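Manganese lipoxygenase (Gaeumannomyces graminis, PDB 5FX8) oxygenates linoleic and alpha-linolenic acids at a manganese centre to 11S- and 13R-hydroperoxides, converting the 11S intermediate into the 13R final product. Local coordinates at residues Y219-Y223 with D356-S360; L283-M288 with W343-L349; D266-D270 with T506-A510; V194-L198 with Y262-D266; A303-L308 with N438-A443. All coordinates share one frame; numbering follows the deposited sequence.

Contact 1 of 5, residues Y219-Y223 with D356-S360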
# COMPACT_ATOMS: atom_id res chain seq x y z
N TYR A 219 -16.48 14.75 -15.53
CA TYR A 219 -17.02 15.24 -14.27
C TYR A 219 -16.03 16.14 -13.52
O TYR A 219 -16.45 16.95 -12.69
CB TYR A 219 -17.43 14.05 -13.38
CG TYR A 219 -18.25 14.43 -12.17
CD1 TYR A 219 -19.63 14.55 -12.27
CD2 TYR A 219 -17.66 14.65 -10.93
CE1 TYR A 219 -20.40 14.90 -11.18
CE2 TYR A 219 -18.41 15.01 -9.82
CZ TYR A 219 -19.79 15.14 -9.95
OH TYR A 219 -20.57 15.50 -8.86
N GLN A 220 -14.73 16.01 -13.78
CA GLN A 220 -13.77 16.87 -13.10
C GLN A 220 -13.80 18.31 -13.62
O GLN A 220 -13.06 19.16 -13.13
CB GLN A 220 -12.37 16.28 -13.22
CG GLN A 220 -12.23 14.91 -12.62
CD GLN A 220 -10.88 14.26 -12.86
OE1 GLN A 220 -9.84 14.92 -12.94
NE2 GLN A 220 -10.90 12.95 -13.02
N LYS A 221 -14.62 18.58 -14.62
CA LYS A 221 -14.87 19.94 -15.05
C LYS A 221 -15.43 20.78 -13.91
O LYS A 221 -15.17 21.99 -13.83
CB LYS A 221 -15.81 19.86 -16.24
CG LYS A 221 -16.21 21.09 -16.88
CD LYS A 221 -17.24 20.77 -17.94
CE LYS A 221 -18.32 19.87 -17.36
NZ LYS A 221 -19.48 19.71 -18.26
N LYS A 222 -16.16 20.15 -12.98
CA LYS A 222 -16.79 20.74 -11.81
C LYS A 222 -15.81 21.32 -10.78
O LYS A 222 -16.22 22.11 -9.93
CB LYS A 222 -17.68 19.66 -11.17
CG LYS A 222 -17.89 19.72 -9.70
CD LYS A 222 -18.67 18.53 -9.22
CE LYS A 222 -19.06 18.70 -7.77
NZ LYS A 222 -20.01 17.64 -7.33
N TYR A 223 -14.53 21.00 -10.87
CA TYR A 223 -13.52 21.41 -9.91
C TYR A 223 -12.59 22.47 -10.50
O TYR A 223 -12.35 22.51 -11.71
CB TYR A 223 -12.71 20.21 -9.44
CG TYR A 223 -13.56 19.09 -8.88
CD1 TYR A 223 -14.49 19.33 -7.89
CD2 TYR A 223 -13.47 17.81 -9.39
CE1 TYR A 223 -15.27 18.35 -7.41
CE2 TYR A 223 -14.26 16.80 -8.91
CZ TYR A 223 -15.15 17.07 -7.91
OH TYR A 223 -15.97 16.09 -7.40
N ASP A 356 -14.63 15.65 -2.34
CA ASP A 356 -15.99 15.69 -2.88
C ASP A 356 -16.25 14.55 -3.86
O ASP A 356 -17.38 14.07 -3.97
CB ASP A 356 -16.24 17.06 -3.53
CG ASP A 356 -17.52 17.12 -4.37
OD1 ASP A 356 -18.62 17.28 -3.78
OD2 ASP A 356 -17.44 17.06 -5.62
N PHE A 357 -15.22 14.05 -4.54
CA PHE A 357 -15.48 13.08 -5.60
C PHE A 357 -16.10 11.75 -5.13
O PHE A 357 -17.12 11.34 -5.71
CB PHE A 357 -14.20 12.86 -6.39
CG PHE A 357 -14.38 11.97 -7.55
CD1 PHE A 357 -14.96 12.44 -8.71
CD2 PHE A 357 -13.99 10.66 -7.48
CE1 PHE A 357 -15.14 11.63 -9.78
CE2 PHE A 357 -14.16 9.84 -8.55
CZ PHE A 357 -14.74 10.32 -9.70
N PRO A 358 -15.57 11.02 -4.14
CA PRO A 358 -16.22 9.76 -3.75
C PRO A 358 -17.62 9.92 -3.16
O PRO A 358 -18.44 9.00 -3.27
CB PRO A 358 -15.26 9.16 -2.72
CG PRO A 358 -14.48 10.34 -2.24
CD PRO A 358 -14.29 11.19 -3.43
N GLY A 359 -17.90 11.05 -2.51
CA GLY A 359 -19.26 11.34 -2.11
C GLY A 359 -20.19 11.59 -3.27
O GLY A 359 -21.35 11.19 -3.22
N SER A 360 -19.72 12.26 -4.32
CA SER A 360 -20.53 12.41 -5.52
C SER A 360 -20.81 11.07 -6.18
O SER A 360 -21.92 10.84 -6.66
CB SER A 360 -19.84 13.29 -6.55
OG SER A 360 -19.56 14.55 -6.03

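Contact 2 of 5, residues L283-M288 with W343-L349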
# COMPACT_ATOMS: atom_id res chain seq x y z
N LEU A 283 -5.30 9.70 -12.84
CA LEU A 283 -4.69 9.58 -11.52
C LEU A 283 -5.61 10.15 -10.44
O LEU A 283 -5.81 9.53 -9.38
CB LEU A 283 -3.33 10.27 -11.49
CG LEU A 283 -2.47 10.01 -10.25
CD1 LEU A 283 -2.35 8.51 -9.85
CD2 LEU A 283 -1.10 10.60 -10.45
N PHE A 284 -6.18 11.33 -10.69
CA PHE A 284 -7.15 11.85 -9.75
C PHE A 284 -8.26 10.85 -9.52
O PHE A 284 -8.68 10.62 -8.37
CB PHE A 284 -7.70 13.16 -10.29
CG PHE A 284 -8.82 13.73 -9.48
CD1 PHE A 284 -10.14 13.40 -9.76
CD2 PHE A 284 -8.56 14.63 -8.48
CE1 PHE A 284 -11.15 13.93 -9.04
CE2 PHE A 284 -9.56 15.17 -7.76
CZ PHE A 284 -10.86 14.83 -8.03
N TYR A 285 -8.77 10.25 -10.60
CA TYR A 285 -9.88 9.32 -10.49
C TYR A 285 -9.52 8.13 -9.62
O TYR A 285 -10.27 7.75 -8.73
CB TYR A 285 -10.33 8.84 -11.87
CG TYR A 285 -11.40 7.76 -11.80
CD1 TYR A 285 -11.06 6.41 -11.72
CD2 TYR A 285 -12.74 8.09 -11.82
CE1 TYR A 285 -12.01 5.45 -11.64
CE2 TYR A 285 -13.70 7.12 -11.76
CZ TYR A 285 -13.33 5.80 -11.67
OH TYR A 285 -14.28 4.82 -11.61
N SER A 286 -8.39 7.49 -9.91
CA SER A 286 -8.08 6.24 -9.24
C SER A 286 -7.84 6.49 -7.77
O SER A 286 -8.33 5.75 -6.90
CB SER A 286 -6.87 5.59 -9.90
OG SER A 286 -5.67 6.19 -9.47
N GLN A 287 -7.14 7.58 -7.47
CA GLN A 287 -6.87 7.86 -6.08
C GLN A 287 -8.15 8.18 -5.33
O GLN A 287 -8.26 7.88 -4.14
CB GLN A 287 -5.84 8.97 -5.95
CG GLN A 287 -4.46 8.53 -6.42
CD GLN A 287 -4.17 7.05 -6.13
OE1 GLN A 287 -4.02 6.65 -4.99
NE2 GLN A 287 -4.10 6.24 -7.19
N MET A 288 -9.13 8.77 -5.99
CA MET A 288 -10.24 9.22 -5.16
C MET A 288 -11.41 8.27 -5.21
O MET A 288 -12.20 8.19 -4.27
CB MET A 288 -10.64 10.63 -5.56
CG MET A 288 -9.60 11.64 -5.14
SD MET A 288 -9.20 11.46 -3.40
CE MET A 288 -7.57 10.89 -3.46
N TRP A 343 -1.86 15.89 -0.22
CA TRP A 343 -2.60 16.02 -1.46
C TRP A 343 -2.42 17.42 -2.02
O TRP A 343 -1.96 17.57 -3.16
CB TRP A 343 -4.08 15.69 -1.27
CG TRP A 343 -4.87 15.84 -2.56
CD1 TRP A 343 -5.45 16.97 -3.03
CD2 TRP A 343 -5.15 14.83 -3.55
NE1 TRP A 343 -6.06 16.75 -4.23
CE2 TRP A 343 -5.89 15.44 -4.58
CE3 TRP A 343 -4.85 13.46 -3.65
CZ2 TRP A 343 -6.35 14.73 -5.70
CZ3 TRP A 343 -5.28 12.77 -4.78
CH2 TRP A 343 -6.04 13.40 -5.77
N ASP A 344 -2.72 18.44 -1.22
CA ASP A 344 -2.60 19.83 -1.68
C ASP A 344 -1.20 20.12 -2.18
O ASP A 344 -1.03 20.76 -3.21
CB ASP A 344 -2.96 20.82 -0.56
CG ASP A 344 -4.45 21.02 -0.42
OD1 ASP A 344 -5.20 20.78 -1.39
OD2 ASP A 344 -4.88 21.45 0.68
N GLN A 345 -0.19 19.61 -1.47
CA GLN A 345 1.20 19.82 -1.85
C GLN A 345 1.50 19.28 -3.24
O GLN A 345 2.34 19.84 -3.94
CB GLN A 345 2.14 19.17 -0.85
CG GLN A 345 2.15 19.72 0.53
CD GLN A 345 2.91 18.80 1.51
OE1 GLN A 345 3.77 18.02 1.10
NE2 GLN A 345 2.55 18.87 2.80
N ASN A 346 0.87 18.17 -3.64
CA ASN A 346 1.33 17.49 -4.85
C ASN A 346 0.34 17.45 -6.00
O ASN A 346 0.76 17.38 -7.15
CB ASN A 346 1.74 16.07 -4.52
CG ASN A 346 2.90 16.01 -3.61
OD1 ASN A 346 4.03 16.11 -4.04
ND2 ASN A 346 2.64 15.88 -2.32
N PHE A 347 -0.95 17.45 -5.75
CA PHE A 347 -1.89 17.26 -6.83
C PHE A 347 -2.45 18.60 -7.31
O PHE A 347 -2.37 19.62 -6.62
CB PHE A 347 -3.02 16.35 -6.40
CG PHE A 347 -2.63 14.91 -6.25
CD1 PHE A 347 -1.87 14.49 -5.18
CD2 PHE A 347 -3.05 13.97 -7.17
CE1 PHE A 347 -1.53 13.17 -5.05
CE2 PHE A 347 -2.73 12.65 -7.03
CZ PHE A 347 -1.97 12.24 -5.98
N GLY A 348 -3.00 18.56 -8.53
CA GLY A 348 -3.57 19.67 -9.24
C GLY A 348 -4.84 20.22 -8.63
O GLY A 348 -4.92 21.42 -8.38
N LEU A 349 -5.81 19.37 -8.37
CA LEU A 349 -7.05 19.76 -7.74
C LEU A 349 -6.92 19.81 -6.22
O LEU A 349 -6.22 18.98 -5.62
CB LEU A 349 -8.16 18.79 -8.11
CG LEU A 349 -8.48 18.69 -9.60
CD1 LEU A 349 -9.79 18.02 -9.78
CD2 LEU A 349 -8.52 20.04 -10.25

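Contact 3 of 5, residues D266-D270 with T506-A510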
# COMPACT_ATOMS: atom_id res chain seq x y z
N ASP A 266 -2.37 14.42 -34.55
CA ASP A 266 -1.89 15.74 -34.18
C ASP A 266 -0.37 15.76 -34.17
O ASP A 266 0.29 14.74 -34.29
CB ASP A 266 -2.38 16.13 -32.78
CG ASP A 266 -3.80 16.63 -32.76
OD1 ASP A 266 -4.71 15.81 -32.66
OD2 ASP A 266 -4.00 17.85 -32.83
N ASP A 267 0.18 16.96 -33.98
CA ASP A 267 1.61 17.07 -33.77
C ASP A 267 2.03 16.17 -32.62
O ASP A 267 1.26 15.91 -31.69
CB ASP A 267 2.02 18.52 -33.49
CG ASP A 267 1.87 19.44 -34.71
OD1 ASP A 267 1.21 19.02 -35.69
OD2 ASP A 267 2.37 20.59 -34.68
N LYS A 268 3.26 15.70 -32.68
CA LYS A 268 3.79 14.79 -31.68
C LYS A 268 3.59 15.34 -30.27
O LYS A 268 3.05 14.65 -29.40
CB LYS A 268 5.26 14.53 -31.99
CG LYS A 268 5.97 13.50 -31.11
CD LYS A 268 6.39 14.11 -29.74
CE LYS A 268 7.75 13.69 -29.18
NZ LYS A 268 8.23 14.68 -28.14
N ASP A 269 4.01 16.59 -30.02
CA ASP A 269 3.91 17.12 -28.67
C ASP A 269 2.47 17.38 -28.27
O ASP A 269 2.14 17.27 -27.10
CB ASP A 269 4.71 18.40 -28.53
CG ASP A 269 6.18 18.17 -28.68
OD1 ASP A 269 6.64 17.10 -28.26
OD2 ASP A 269 6.86 19.05 -29.23
N ASP A 270 1.60 17.73 -29.21
CA ASP A 270 0.21 17.90 -28.83
C ASP A 270 -0.40 16.58 -28.38
O ASP A 270 -1.11 16.53 -27.37
CB ASP A 270 -0.60 18.47 -29.98
CG ASP A 270 -0.32 19.94 -30.21
OD1 ASP A 270 0.33 20.58 -29.36
OD2 ASP A 270 -0.75 20.46 -31.26
N THR A 506 -4.69 26.48 -25.82
CA THR A 506 -5.84 27.00 -26.56
C THR A 506 -5.72 26.81 -28.07
O THR A 506 -6.66 27.16 -28.78
CB THR A 506 -6.05 28.49 -26.25
OG1 THR A 506 -4.84 29.22 -26.52
CG2 THR A 506 -6.41 28.66 -24.82
N ALA A 507 -4.61 26.29 -28.58
CA ALA A 507 -4.45 25.99 -30.00
C ALA A 507 -3.58 24.75 -30.13
O ALA A 507 -3.32 24.06 -29.14
CB ALA A 507 -3.85 27.18 -30.75
N LYS A 508 -3.08 24.48 -31.33
CA LYS A 508 -2.29 23.27 -31.56
C LYS A 508 -0.80 23.62 -31.69
O LYS A 508 -0.18 23.48 -32.74
CB LYS A 508 -2.80 22.55 -32.79
CG LYS A 508 -4.23 22.03 -32.65
CD LYS A 508 -4.34 20.93 -31.59
CE LYS A 508 -5.74 20.34 -31.46
NZ LYS A 508 -5.91 19.06 -32.20
N GLY A 509 -0.23 24.05 -30.58
CA GLY A 509 1.19 24.35 -30.53
C GLY A 509 1.81 24.18 -29.15
O GLY A 509 1.18 24.47 -28.13
N ALA A 510 3.05 23.72 -29.12
CA ALA A 510 3.72 23.46 -27.86
C ALA A 510 5.23 23.45 -28.06
O ALA A 510 5.84 22.40 -28.23
CB ALA A 510 3.23 22.12 -27.28

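Contact 4 of 5, residues V194-L198 with Y262-D266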
# COMPACT_ATOMS: atom_id res chain seq x y z
N VAL A 194 -9.80 12.40 -40.27
CA VAL A 194 -8.84 11.96 -39.27
C VAL A 194 -9.16 10.54 -38.84
O VAL A 194 -8.28 9.67 -38.79
CB VAL A 194 -8.84 12.93 -38.08
CG1 VAL A 194 -7.66 12.69 -37.23
CG2 VAL A 194 -8.85 14.34 -38.55
N VAL A 195 -10.44 10.28 -38.54
CA VAL A 195 -10.85 8.94 -38.13
C VAL A 195 -10.54 7.92 -39.21
O VAL A 195 -10.09 6.82 -38.93
CB VAL A 195 -12.34 8.93 -37.75
CG1 VAL A 195 -12.74 7.59 -37.21
CG2 VAL A 195 -12.63 9.99 -36.73
N LYS A 196 -10.75 8.28 -40.47
CA LYS A 196 -10.50 7.32 -41.54
C LYS A 196 -9.01 7.04 -41.69
O LYS A 196 -8.61 5.88 -41.83
CB LYS A 196 -11.08 7.82 -42.85
CG LYS A 196 -10.79 6.96 -44.05
CD LYS A 196 -11.61 5.71 -44.03
CE LYS A 196 -13.07 6.03 -44.11
NZ LYS A 196 -13.80 4.76 -44.21
N LYS A 197 -8.17 8.08 -41.64
CA LYS A 197 -6.74 7.81 -41.77
C LYS A 197 -6.17 7.10 -40.55
O LYS A 197 -5.13 6.44 -40.67
CB LYS A 197 -5.96 9.11 -42.03
CG LYS A 197 -6.29 9.76 -43.35
CD LYS A 197 -5.16 10.61 -43.89
CE LYS A 197 -4.65 11.55 -42.86
NZ LYS A 197 -3.22 11.89 -43.14
N LEU A 198 -6.82 7.19 -39.40
CA LEU A 198 -6.31 6.57 -38.19
C LEU A 198 -6.81 5.14 -37.98
O LEU A 198 -6.07 4.27 -37.54
CB LEU A 198 -6.68 7.44 -36.99
CG LEU A 198 -6.25 7.00 -35.60
CD1 LEU A 198 -4.78 7.14 -35.44
CD2 LEU A 198 -6.93 7.87 -34.63
N TYR A 262 -7.78 16.03 -29.50
CA TYR A 262 -6.51 15.56 -30.02
C TYR A 262 -6.61 14.12 -30.54
O TYR A 262 -7.51 13.36 -30.20
CB TYR A 262 -5.43 15.62 -28.94
CG TYR A 262 -5.17 17.00 -28.40
CD1 TYR A 262 -5.93 17.52 -27.37
CD2 TYR A 262 -4.13 17.75 -28.89
CE1 TYR A 262 -5.67 18.74 -26.87
CE2 TYR A 262 -3.87 18.97 -28.40
CZ TYR A 262 -4.65 19.46 -27.40
OH TYR A 262 -4.38 20.70 -26.90
N THR A 263 -5.62 13.76 -31.34
CA THR A 263 -5.59 12.46 -32.00
C THR A 263 -4.13 12.10 -32.13
O THR A 263 -3.27 12.99 -32.06
CB THR A 263 -6.30 12.55 -33.37
OG1 THR A 263 -7.72 12.50 -33.20
CG2 THR A 263 -5.92 11.47 -34.26
N PRO A 264 -3.79 10.81 -32.26
CA PRO A 264 -2.41 10.46 -32.63
C PRO A 264 -1.96 11.05 -33.97
O PRO A 264 -0.79 10.88 -34.32
CB PRO A 264 -2.43 8.94 -32.68
CG PRO A 264 -3.51 8.55 -31.78
CD PRO A 264 -4.55 9.63 -31.81
N LEU A 265 -2.82 11.71 -34.72
CA LEU A 265 -2.45 12.40 -35.95
C LEU A 265 -2.12 13.88 -35.74
O LEU A 265 -1.67 14.53 -36.68
CB LEU A 265 -3.56 12.28 -37.00
CG LEU A 265 -3.82 10.86 -37.50
CD1 LEU A 265 -4.79 10.94 -38.64
CD2 LEU A 265 -2.52 10.20 -37.92
N ASP A 266 -2.37 14.42 -34.55
CA ASP A 266 -1.89 15.74 -34.18
C ASP A 266 -0.37 15.76 -34.17
O ASP A 266 0.29 14.74 -34.29
CB ASP A 266 -2.38 16.13 -32.78
CG ASP A 266 -3.80 16.63 -32.76
OD1 ASP A 266 -4.71 15.81 -32.66
OD2 ASP A 266 -4.00 17.85 -32.83

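Contact 5 of 5, residues A303-L308 with N438-A443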
# COMPACT_ATOMS: atom_id res chain seq x y z
N ALA A 303 -21.13 -3.65 10.41
CA ALA A 303 -22.35 -4.39 10.58
C ALA A 303 -22.06 -5.77 11.17
O ALA A 303 -22.76 -6.22 12.08
CB ALA A 303 -23.08 -4.45 9.24
N ALA A 304 -20.97 -6.43 10.72
CA ALA A 304 -20.61 -7.73 11.29
C ALA A 304 -20.22 -7.62 12.75
O ALA A 304 -20.64 -8.44 13.57
CB ALA A 304 -19.48 -8.39 10.49
N PHE A 305 -19.38 -6.65 13.10
CA PHE A 305 -18.93 -6.54 14.49
C PHE A 305 -20.09 -6.30 15.44
O PHE A 305 -20.08 -6.80 16.57
CB PHE A 305 -17.90 -5.41 14.60
CG PHE A 305 -17.12 -5.41 15.87
CD1 PHE A 305 -16.11 -6.32 16.09
CD2 PHE A 305 -17.36 -4.45 16.84
CE1 PHE A 305 -15.39 -6.29 17.25
CE2 PHE A 305 -16.64 -4.40 17.99
CZ PHE A 305 -15.66 -5.31 18.21
N ARG A 306 -21.11 -5.59 14.99
CA ARG A 306 -22.32 -5.39 15.78
C ARG A 306 -23.25 -6.60 15.89
O ARG A 306 -24.27 -6.50 16.56
CB ARG A 306 -23.10 -4.21 15.20
CG ARG A 306 -22.37 -2.89 15.36
CD ARG A 306 -23.20 -1.76 14.90
NE ARG A 306 -24.57 -1.91 15.36
CZ ARG A 306 -25.04 -1.45 16.51
NH1 ARG A 306 -24.24 -0.79 17.35
NH2 ARG A 306 -26.30 -1.64 16.82
N THR A 307 -22.93 -7.75 15.28
CA THR A 307 -23.91 -8.84 15.19
C THR A 307 -23.31 -10.22 15.39
O THR A 307 -23.92 -11.08 16.01
CB THR A 307 -24.64 -8.83 13.84
OG1 THR A 307 -23.69 -8.72 12.78
CG2 THR A 307 -25.68 -7.73 13.75
N LEU A 308 -22.13 -10.47 14.82
CA LEU A 308 -21.43 -11.73 15.03
C LEU A 308 -20.67 -11.68 16.34
O LEU A 308 -20.12 -10.65 16.73
CB LEU A 308 -20.44 -12.02 13.91
CG LEU A 308 -20.90 -11.85 12.49
CD1 LEU A 308 -19.75 -12.10 11.57
CD2 LEU A 308 -21.98 -12.82 12.25
N ASN A 438 -28.36 -12.14 11.37
CA ASN A 438 -28.40 -10.79 11.92
C ASN A 438 -27.43 -9.88 11.20
O ASN A 438 -27.76 -8.74 10.90
CB ASN A 438 -28.09 -10.79 13.40
CG ASN A 438 -29.24 -11.26 14.20
OD1 ASN A 438 -30.33 -11.41 13.68
ND2 ASN A 438 -29.02 -11.52 15.48
N TRP A 439 -26.22 -10.36 10.93
CA TRP A 439 -25.29 -9.58 10.13
C TRP A 439 -25.92 -9.12 8.83
O TRP A 439 -25.74 -7.98 8.42
CB TRP A 439 -24.04 -10.40 9.86
CG TRP A 439 -23.05 -9.79 9.01
CD1 TRP A 439 -22.80 -8.46 8.88
CD2 TRP A 439 -22.14 -10.46 8.14
NE1 TRP A 439 -21.78 -8.26 7.99
CE2 TRP A 439 -21.36 -9.47 7.51
CE3 TRP A 439 -21.91 -11.80 7.83
CZ2 TRP A 439 -20.36 -9.78 6.59
CZ3 TRP A 439 -20.93 -12.10 6.91
CH2 TRP A 439 -20.16 -11.10 6.30
N ILE A 440 -26.65 -10.00 8.16
CA ILE A 440 -27.20 -9.62 6.86
C ILE A 440 -28.31 -8.59 7.03
O ILE A 440 -28.37 -7.60 6.31
CB ILE A 440 -27.68 -10.85 6.09
CG1 ILE A 440 -26.58 -11.89 6.04
CG2 ILE A 440 -28.11 -10.46 4.71
CD1 ILE A 440 -25.37 -11.42 5.36
N ALA A 441 -29.18 -8.82 8.00
CA ALA A 441 -30.24 -7.86 8.27
C ALA A 441 -29.67 -6.50 8.70
O ALA A 441 -30.15 -5.45 8.28
CB ALA A 441 -31.17 -8.44 9.33
N GLU A 442 -28.64 -6.51 9.52
CA GLU A 442 -27.98 -5.31 10.00
C GLU A 442 -27.33 -4.56 8.85
O GLU A 442 -27.36 -3.32 8.80
CB GLU A 442 -26.94 -5.69 11.05
CG GLU A 442 -26.07 -4.60 11.60
CD GLU A 442 -26.63 -3.94 12.85
OE1 GLU A 442 -27.50 -4.55 13.50
OE2 GLU A 442 -26.18 -2.81 13.18
N ALA A 443 -26.70 -5.29 7.93
CA ALA A 443 -26.09 -4.66 6.78
C ALA A 443 -27.15 -3.98 5.95
O ALA A 443 -27.01 -2.82 5.57
CB ALA A 443 -25.34 -5.68 5.94
O HOH W 1 -27.96 -1.36 14.57
O HOH W 2 -26.70 -11.61 16.49

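Contact 1 of 5, residues Y219-Y223 with D356-S360
Tyr223 sets the CE1-CZ-OH rim of its ring against the carboxylate of Asp356, and its hydroxyl donates a hydrogen bond to Asp356 OD2, with OH and OD2 2.5 Å apart. The acceptor lies in the plane of the ring at its edge, whereas ring and carboxylate are turned 79° from each other; the hydroxyl reaches OD2 on its anti side, only 16° out of the carboxylate plane. A second donor comes to the same oxygen: Lys222 NZ forms a salt bridge with Asp356 OD2 at 3.1 Å, weak as a hydrogen bond. With its chain extended beyond CG, Lys222 also brings NZ to Tyr219 OH, a hydrogen bond of 2.7 Å, while its CG lies over one face of the Tyr223 ring. Residues 219-222 form a 3-10 turn, in the loop between strands 212-216 and 235-241 of the antiparallel sheet, and 356-360 lie on helix 351-363 of the mainly helical lipoxygenase domain. One helical turn separates Asp356 from Ser360, whose OG stands 3.2 Å from Tyr219 OH in a weak contact, with Asp356 O also near. Beside this polar cluster, Tyr219 CD2 packs 4.1 Å from Phe357 CE1, at the edge of the phenylalanine ring. Phe357 continues inward onto Met288 of helix 268-305, and its side chain is about 9 Å from that of the manganese ligand His290.

Contact 2 of 5, residues L283-M288 with W343-L349
Trp343 points its CB at helix 268-305, where Phe284, Gln287 and Met288 meet its indole; that long lipoxygenase helix supplies the manganese ligands His290 and His294. With CG anti to the backbone N (chi1 179°), the indole reaches across to it. On the five-membered ring, NE1 donates to Leu349 O at 2.6 Å, which ties the chain beyond helix 342-346 back to the indole. Farther out, CZ2 meets Phe284 CD2 at 3.6 Å; the two rings are oblique, their planes 64° apart. CH2 and CZ3 at the tip meet Met288, whose CG is 4.0 Å from CH2 and whose CE lies nearest CZ3. The Met288 sulfur sits above the six-membered ring, 4.7 Å from its centroid, a Met-aromatic contact. The opposite indole face is covered by Phe347, with CG over its centre. CZ3 also packs 4.0 Å from Gln287 CB, but that side chain then bends away at chi2, and its NE2 donates to Met481 O, next to the metal ligand Asn482. Leu283 CG comes within 4.2 Å of Phe347 CE2. Lastly, Leu349 CD1 lies over one face of the Phe284 ring, 3.9 Å from the centroid and 26° off the normal, a CH-pi contact.

Contact 3 of 5, residues D266-D270 with T506-A510
With CG anti to the carbonyl carbon (chi1 -63°) and a bend at chi2 (-66°), Lys508 runs out from its backbone, and a further bend at chi4 brings NZ to Asp266. The aspartate holds CG anti to its carbonyl carbon (chi1 -80°), and the lysine chain comes in roughly perpendicular to it. Asp266 OD2 and Lys508 NZ form a salt bridge, although the modelled separation is too short for its exact value to be trusted at this resolution. Thr261 O also accepts from NZ, and the ammonium makes a cation-pi contact with Tyr262. Asp270 lies beside the lysine's stem: its OD2 is 3.3 Å from Lys508 CB yet 5.4 Å from NZ, so any pull between these charges acts over a distance. Past Gly509, the chain lays Ala510 CB 4.2 Å from Asp269 CB and 3.9 Å from Asp270 OD1. Asp269 OD1 is meanwhile engaged by Lys268 NZ, at 2.9 Å and nearly along the C-O axis. Acidic groups here, Asp269 and Asp270, fall in the first turn of helix 268-305, where the helix dipole should favour negative charge. The arrangement is that of an acidic helix N-terminus flanked at the protein surface by part of the loop between helices 485-490 and 526-539.

Contact 4 of 5, residues V194-L198 with Y262-D266
Val194 CG1 fits against two residues at once, 3.6 Å from Leu265 CD1 and 3.7 Å from Thr263 CG2; the valine and leucine run alongside each other, pointing opposite ways. One turn on, Leu198 divides its branches: CD2 meets Thr263 CG2 tip to tip at 3.8 Å, while CD1 lies 4.0 Å from Pro264 CB, the leucine lying across the proline ring. Lys197 adds its CB, 4.0 Å from Leu265 CD1. Val194, Lys197 and Leu198 thus form one face of helix 192-199, and the contact across it is apolar. The next layer orients Thr263. Its chi1 of -79° sets CG2 between Val194 and Leu198, with OG1 anti to the carbonyl carbon, where the hydroxyl donates weakly to Tyr262 O. Thr263 N donates to Asp266 OD1 at 2.6 Å, met on the anti side and 26° out of the carboxylate plane, and Asp266 N returns a bond of 3.0 Å to Thr263 O. This reciprocal pair closes the loop that carries Pro264 and Leu265. Farther out, Pro264 rests on Trp271, Tyr262 pairs through its backbone with Ile252, and Arg243 holds Leu198 O. The structure so fixed is a type I beta turn, Thr263 to Asp266, leading from edge strand 261-262 of the five-stranded antiparallel sheet to helix 268-305.

Contact 5 of 5, residues A303-L308 with N438-A443
Glu442 OE2 is gripped by three donors: Arg306 NE at 2.9 Å, a water at 2.7 Å that also accepts weakly from Arg306 NH2, and Tyr72 OH. The Arg306 NE bond is nearly straight, with an N-H...O angle of 159°; it lies in the guanidinium plane but meets OE2 from 43° above the carboxylate plane. These bonds flank a close packing of two helices in the lipoxygenase domain, the C-terminal end of 268-305 against 434-444, where small residues bring Ala304 CA within 5.2 Å of Trp439 CA. OE1 of the same carboxylate pairs with Arg67, and Arg306 NH1 donates to Phe70 O, so both charged groups have further partners beyond the helix pair. Ala304 CB sits over the five-membered ring of Trp439, 3.6 Å from its centroid and 20° off the normal, a CH-pi contact; Ile440 covers part of the other face and Val300 O accepts from NE1. Just past the helix end, Thr307 places OG1 between its backbone N and carbonyl carbon, a rotation that lets it donate to Ala303 O at 2.8 Å. The same hydroxyl oxygen lies 3.4 Å from Trp439 CB, while the methyl CG2 packs 3.6 Å from Glu442 CB. At the Asn438 end, a second water joins the segments, donating to Thr307 O at 2.9 Å and accepting from Asn438 ND2.

Three of the five contacts use helix 268-305: contact 3 lies at its start, contact 2 in its middle and contact 5 at its end, with the centres of contacts 3 and 5 about 56 Å apart on opposite sides of the chain's centre. Contacts 1 and 2 touch, their centres about 12 Å apart, mainly through helix 268-305; helices 342-346 and 351-363 also follow each other in the chain, and contact 2 is nested within the loop that contact 1 closes. Contacts 3 and 4 share Asp266 and meet around Tyr262, joining the edge of the five-stranded sheet to the helix start. Contact 4 closes before contacts 2 and 5 open. In sequence, the manganese ligands His290 and His294 fall on this helix between the segments of contacts 2 and 5.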